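Local coordinates for protein amorpha-4,11-diene synthase (Artemisia annua, PDB 4GAX) that probably cyclises farnesyl diphosphate to sesquiterpene products in the manner of class I plant terpene synthases, at residues A[241-244]-A[245-249]; A[529-532]-A[533-537]. All blocks are in the same frame, centred on the assembly; numbering follows the deposited sequence.

Overall arrangement
Interactions 1 and 2 are both short helical contacts, one on helix 238-269 and the other at the end of helix 519-535. They do not touch. Their centres lie about 27 Å apart and their nearest atoms about 15 Å apart. The centre of interaction 1 lies about 22 Å, and that of interaction 2 about 7 Å, from the centre of the chain. Interaction 1 sits against helices 52-71 and 219-232. In interaction 2, Phe531 and Leu535 meet Trp288, which probably lines the active site as in related synthases. Two pieces of chain connect the neighbourhoods. Residues 212-218 pack on interaction 2 and lead into helix 219-232, and the C-terminal tail, with Met561 and Ser562, returns to interaction 1.

Interaction 1: residues A[241-244]-A[245-249]; sequences IKLA and KLEFN
Leu243 and Glu247 extend together from successive turns, with Leu243 CD1 3.6 Å from Glu247 CG. The Glu247 chain then bends at chi2 (-67°), and its OE1 is hydrogen-bonded to Tyr94 OH. Ile241 meets Lys245 at a slant, with Ile241 CG1 4.1 Å from Lys245 CD. Ile241 CG1 stands anti to the backbone N (chi1 -168°), and this branch leads on toward the next turn. Lys245 CG also lies 3.3 Å from Ile241 O. The lysine's methylenes thus lie against Ile241, over its carbonyl oxygen and beside CG1, while NZ leaves it to form a salt bridge with Glu231 and a hydrogen bond to Ser562 O. Lys242 CG and Leu246 CD2 are a looser pair at 4.2 Å.

Four backbone bonds hold these pairs in step. Glu247 N to Leu243 O is 2.9 Å, and Phe248 N to Ala244 O is also 2.9 Å, its donor above the carbonyl plane. Such bonds, from each N-H to the C=O four residues back, are those of a regular alpha helix. Here it belongs to the all-helical terpene synthase fold, with Leu243 and Leu246 facing helix 52-71 and Ile241 and Phe248 facing helix 219-232.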
loop_
_atom_site.group_PDB
_atom_site.type_symbol
_atom_site.label_atom_id
_atom_site.label_comp_id
_atom_site.label_asym_id
_atom_site.label_seq_id
_atom_site.Cartn_x
_atom_site.Cartn_y
_atom_site.Cartn_z
ATOM N N ILE A 241 17.536 -9.124 15.217
ATOM C CA ILE A 241 17.076 -7.840 15.741
ATOM C C ILE A 241 18.154 -6.776 15.584
ATOM O O ILE A 241 17.844 -5.615 15.278
ATOM C CB ILE A 241 16.567 -7.914 17.213
ATOM C CG1 ILE A 241 15.830 -6.614 17.577
ATOM C CG2 ILE A 241 17.710 -8.157 18.191
ATOM C CD1 ILE A 241 14.654 -6.307 16.656
ATOM N N LYS A 242 19.417 -7.164 15.757
ATOM C CA LYS A 242 20.501 -6.197 15.582
ATOM C C LYS A 242 20.530 -5.679 14.148
ATOM O O LYS A 242 20.621 -4.467 13.898
ATOM C CB LYS A 242 21.844 -6.828 15.936
ATOM C CG LYS A 242 22.985 -5.829 15.959
ATOM C CD LYS A 242 24.322 -6.521 16.174
ATOM C CE LYS A 242 25.400 -5.516 16.547
ATOM N NZ LYS A 242 26.751 -6.138 16.508
ATOM N N LEU A 243 20.430 -6.608 13.206
ATOM C CA LEU A 243 20.404 -6.270 11.794
ATOM C C LEU A 243 19.176 -5.443 11.423
ATOM O O LEU A 243 19.275 -4.463 10.668
ATOM C CB LEU A 243 20.404 -7.559 10.964
ATOM C CG LEU A 243 20.296 -7.395 9.449
ATOM C CD1 LEU A 243 21.423 -6.521 8.915
ATOM C CD2 LEU A 243 20.319 -8.750 8.790
ATOM N N ALA A 244 18.016 -5.847 11.928
ATOM C CA ALA A 244 16.777 -5.152 11.584
ATOM C C ALA A 244 16.802 -3.683 12.003
ATOM O O ALA A 244 16.265 -2.817 11.305
ATOM C CB ALA A 244 15.553 -5.864 12.197
ATOM N N LYS A 245 17.407 -3.402 13.148
ATOM C CA LYS A 245 17.406 -2.032 13.653
ATOM C C LYS A 245 18.424 -1.172 12.916
ATOM O O LYS A 245 18.151 -0.006 12.616
ATOM C CB LYS A 245 17.676 -2.008 15.155
ATOM C CG LYS A 245 16.574 -2.634 16.000
ATOM C CD LYS A 245 17.026 -2.722 17.482
ATOM C CE LYS A 245 16.417 -1.623 18.326
ATOM N NZ LYS A 245 16.968 -1.619 19.729
ATOM N N LEU A 246 19.601 -1.740 12.640
ATOM C CA LEU A 246 20.644 -1.030 11.889
ATOM C C LEU A 246 20.119 -0.692 10.496
ATOM O O LEU A 246 20.301 0.424 9.986
ATOM C CB LEU A 246 21.907 -1.889 11.759
ATOM C CG LEU A 246 23.032 -1.738 12.792
ATOM C CD1 LEU A 246 22.503 -1.330 14.142
ATOM C CD2 LEU A 246 23.836 -3.043 12.909
ATOM N N GLU A 247 19.464 -1.672 9.882
ATOM C CA GLU A 247 18.922 -1.516 8.536
ATOM C C GLU A 247 17.746 -0.555 8.536
ATOM O O GLU A 247 17.594 0.236 7.614
ATOM C CB GLU A 247 18.488 -2.868 7.988
ATOM C CG GLU A 247 19.660 -3.723 7.550
ATOM C CD GLU A 247 20.371 -3.149 6.335
ATOM O OE1 GLU A 247 19.724 -2.426 5.535
ATOM O OE2 GLU A 247 21.576 -3.424 6.181
ATOM N N PHE A 248 16.917 -0.615 9.572
ATOM C CA PHE A 248 15.791 0.302 9.633
ATOM C C PHE A 248 16.303 1.715 9.551
ATOM O O PHE A 248 15.752 2.530 8.819
ATOM C CB PHE A 248 15.001 0.162 10.930
ATOM C CG PHE A 248 13.774 1.011 10.941
ATOM C CD1 PHE A 248 12.605 0.554 10.355
ATOM C CD2 PHE A 248 13.811 2.302 11.446
ATOM C CE1 PHE A 248 11.471 1.347 10.337
ATOM C CE2 PHE A 248 12.678 3.115 11.420
ATOM C CZ PHE A 248 11.511 2.631 10.871
ATOM N N ASN A 249 17.342 2.005 10.326
ATOM C CA ASN A 249 17.873 3.372 10.389
ATOM C C ASN A 249 18.553 3.787 9.084
ATOM O O ASN A 249 18.415 4.935 8.635
ATOM C CB ASN A 249 18.796 3.563 11.606
ATOM C CG ASN A 249 18.022 3.639 12.929
ATOM O OD1 ASN A 249 16.787 3.800 12.949
ATOM N ND2 ASN A 249 18.752 3.534 14.044
#

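Interaction 2: residues A[529-532]-A[533-537]; sequences VHFL and DVLYA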
loop_
_atom_site.group_PDB
_atom_site.type_symbol
_atom_site.label_atom_id
_atom_site.label_comp_id
_atom_site.label_asym_id
_atom_site.label_seq_id
_atom_site.Cartn_x
_atom_site.Cartn_y
_atom_site.Cartn_z
ATOM N N VAL A 529 -3.321 -0.546 -2.707
ATOM C CA VAL A 529 -4.706 -0.830 -2.286
ATOM C C VAL A 529 -4.832 -0.810 -0.765
ATOM O O VAL A 529 -5.761 -0.219 -0.218
ATOM C CB VAL A 529 -5.199 -2.215 -2.808
ATOM C CG1 VAL A 529 -6.588 -2.531 -2.260
ATOM C CG2 VAL A 529 -5.229 -2.237 -4.332
ATOM N N HIS A 530 -3.894 -1.448 -0.069
ATOM C CA HIS A 530 -3.930 -1.438 1.398
ATOM C C HIS A 530 -3.720 -0.036 1.964
ATOM O O HIS A 530 -4.274 0.323 3.015
ATOM C CB HIS A 530 -2.900 -2.421 1.970
ATOM C CG HIS A 530 -3.316 -3.852 1.842
ATOM N ND1 HIS A 530 -2.432 -4.864 1.533
ATOM C CD2 HIS A 530 -4.529 -4.435 1.986
ATOM C CE1 HIS A 530 -3.085 -6.013 1.486
ATOM N NE2 HIS A 530 -4.361 -5.780 1.751
ATOM N N PHE A 531 -2.943 0.772 1.251
ATOM C CA PHE A 531 -2.767 2.169 1.661
ATOM C C PHE A 531 -4.080 2.940 1.771
ATOM O O PHE A 531 -4.208 3.891 2.582
ATOM C CB PHE A 531 -1.807 2.905 0.718
ATOM C CG PHE A 531 -1.610 4.337 1.087
ATOM C CD1 PHE A 531 -0.870 4.671 2.210
ATOM C CD2 PHE A 531 -2.183 5.351 0.336
ATOM C CE1 PHE A 531 -0.689 5.995 2.571
ATOM C CE2 PHE A 531 -2.001 6.687 0.692
ATOM C CZ PHE A 531 -1.250 7.006 1.811
ATOM N N LEU A 532 -5.073 2.550 0.978
ATOM C CA LEU A 532 -6.352 3.282 0.986
ATOM C C LEU A 532 -6.965 3.251 2.374
ATOM O O LEU A 532 -7.658 4.191 2.781
ATOM C CB LEU A 532 -7.348 2.696 -0.024
ATOM C CG LEU A 532 -6.972 2.653 -1.515
ATOM C CD1 LEU A 532 -7.908 1.706 -2.285
ATOM C CD2 LEU A 532 -7.008 4.035 -2.114
ATOM N N ASP A 533 -6.692 2.175 3.109
ATOM C CA ASP A 533 -7.207 2.041 4.470
ATOM C C ASP A 533 -6.589 3.089 5.390
ATOM O O ASP A 533 -7.227 3.530 6.339
ATOM C CB ASP A 533 -6.941 0.631 5.016
ATOM C CG ASP A 533 -7.981 0.194 6.039
ATOM O OD1 ASP A 533 -9.185 0.507 5.857
ATOM O OD2 ASP A 533 -7.595 -0.464 7.026
ATOM N N VAL A 534 -5.350 3.489 5.098
ATOM C CA VAL A 534 -4.663 4.545 5.845
ATOM C C VAL A 534 -5.096 5.913 5.340
ATOM O O VAL A 534 -5.351 6.845 6.114
ATOM C CB VAL A 534 -3.128 4.422 5.680
ATOM C CG1 VAL A 534 -2.431 5.698 6.151
ATOM C CG2 VAL A 534 -2.615 3.193 6.445
ATOM N N LEU A 535 -5.178 6.034 4.023
ATOM C CA LEU A 535 -5.627 7.276 3.405
ATOM C C LEU A 535 -6.984 7.703 3.968
ATOM O O LEU A 535 -7.173 8.857 4.361
ATOM C CB LEU A 535 -5.738 7.084 1.890
ATOM C CG LEU A 535 -5.276 8.219 0.975
ATOM C CD1 LEU A 535 -6.109 8.267 -0.308
ATOM C CD2 LEU A 535 -5.266 9.558 1.694
ATOM N N TYR A 536 -7.919 6.761 4.028
ATOM C CA TYR A 536 -9.279 7.097 4.430
ATOM C C TYR A 536 -9.652 6.579 5.820
ATOM O O TYR A 536 -10.786 6.165 6.042
ATOM C CB TYR A 536 -10.273 6.586 3.381
ATOM C CG TYR A 536 -10.037 7.176 2.006
ATOM C CD1 TYR A 536 -9.667 6.370 0.938
ATOM C CD2 TYR A 536 -10.171 8.542 1.782
ATOM C CE1 TYR A 536 -9.445 6.902 -0.319
ATOM C CE2 TYR A 536 -9.944 9.085 0.527
ATOM C CZ TYR A 536 -9.583 8.258 -0.520
ATOM O OH TYR A 536 -9.357 8.789 -1.770
ATOM N N ALA A 537 -8.706 6.631 6.756
ATOM C CA ALA A 537 -8.899 6.049 8.092
ATOM C C ALA A 537 -10.071 6.631 8.902
ATOM O O ALA A 537 -11.009 5.906 9.249
ATOM C CB ALA A 537 -7.603 6.114 8.899
#
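The Phe531 ring is met obliquely by two neighbours of the following turn. Leu535 CG comes to 3.6 Å from Phe531 CE2, and Val534 CG1 to 4.0 Å from Phe531 CE1. The valine side chain crosses that of Phe531 at about a right angle. Phe531 CG is trans to its own N (chi1 179°), which swings the ring forward to both residues. The Tyr536 ring has Leu535 CB over one face, 4.1 Å above the plane and shifted toward the rim. Leu532 lies alongside Tyr536, and Leu532 CD2 is 4.2 Å from Tyr536 CE1. The His530 ring packs edge-to-face with Trp215.

This is the last turn of helix 519-535, in the C-terminal metal-binding domain of the class I terpene synthase fold. The Phe531 ring also meets that of Trp288, the probable active-site tryptophan on helix 282-292, with the planes about 30° apart. With an alanine here, Val534 CG1 and Leu535 CG would probably lose their aromatic partner, and a gap would probably be left beside the Trp288 ring.

The helix tightens locally at Asp533. Its N bonds to His530 O at 3.0 Å, three residues back, with the donor above the carbonyl plane, while Asp533 N stays 4.2 Å from Val529 O. Phe531 O accepts Leu535 N at 2.8 Å, nearly straight on, and also a weak bond from Val534 N. Tyr536 N still bonds to Leu532 O at 2.9 Å, although Tyr536 is the first residue to leave helical angles. The Tyr536 side chain touches Leu459 and Asn460 of helix 447-461, where Asn460, judged by sequence, probably begins the second metal-binding motif of the family.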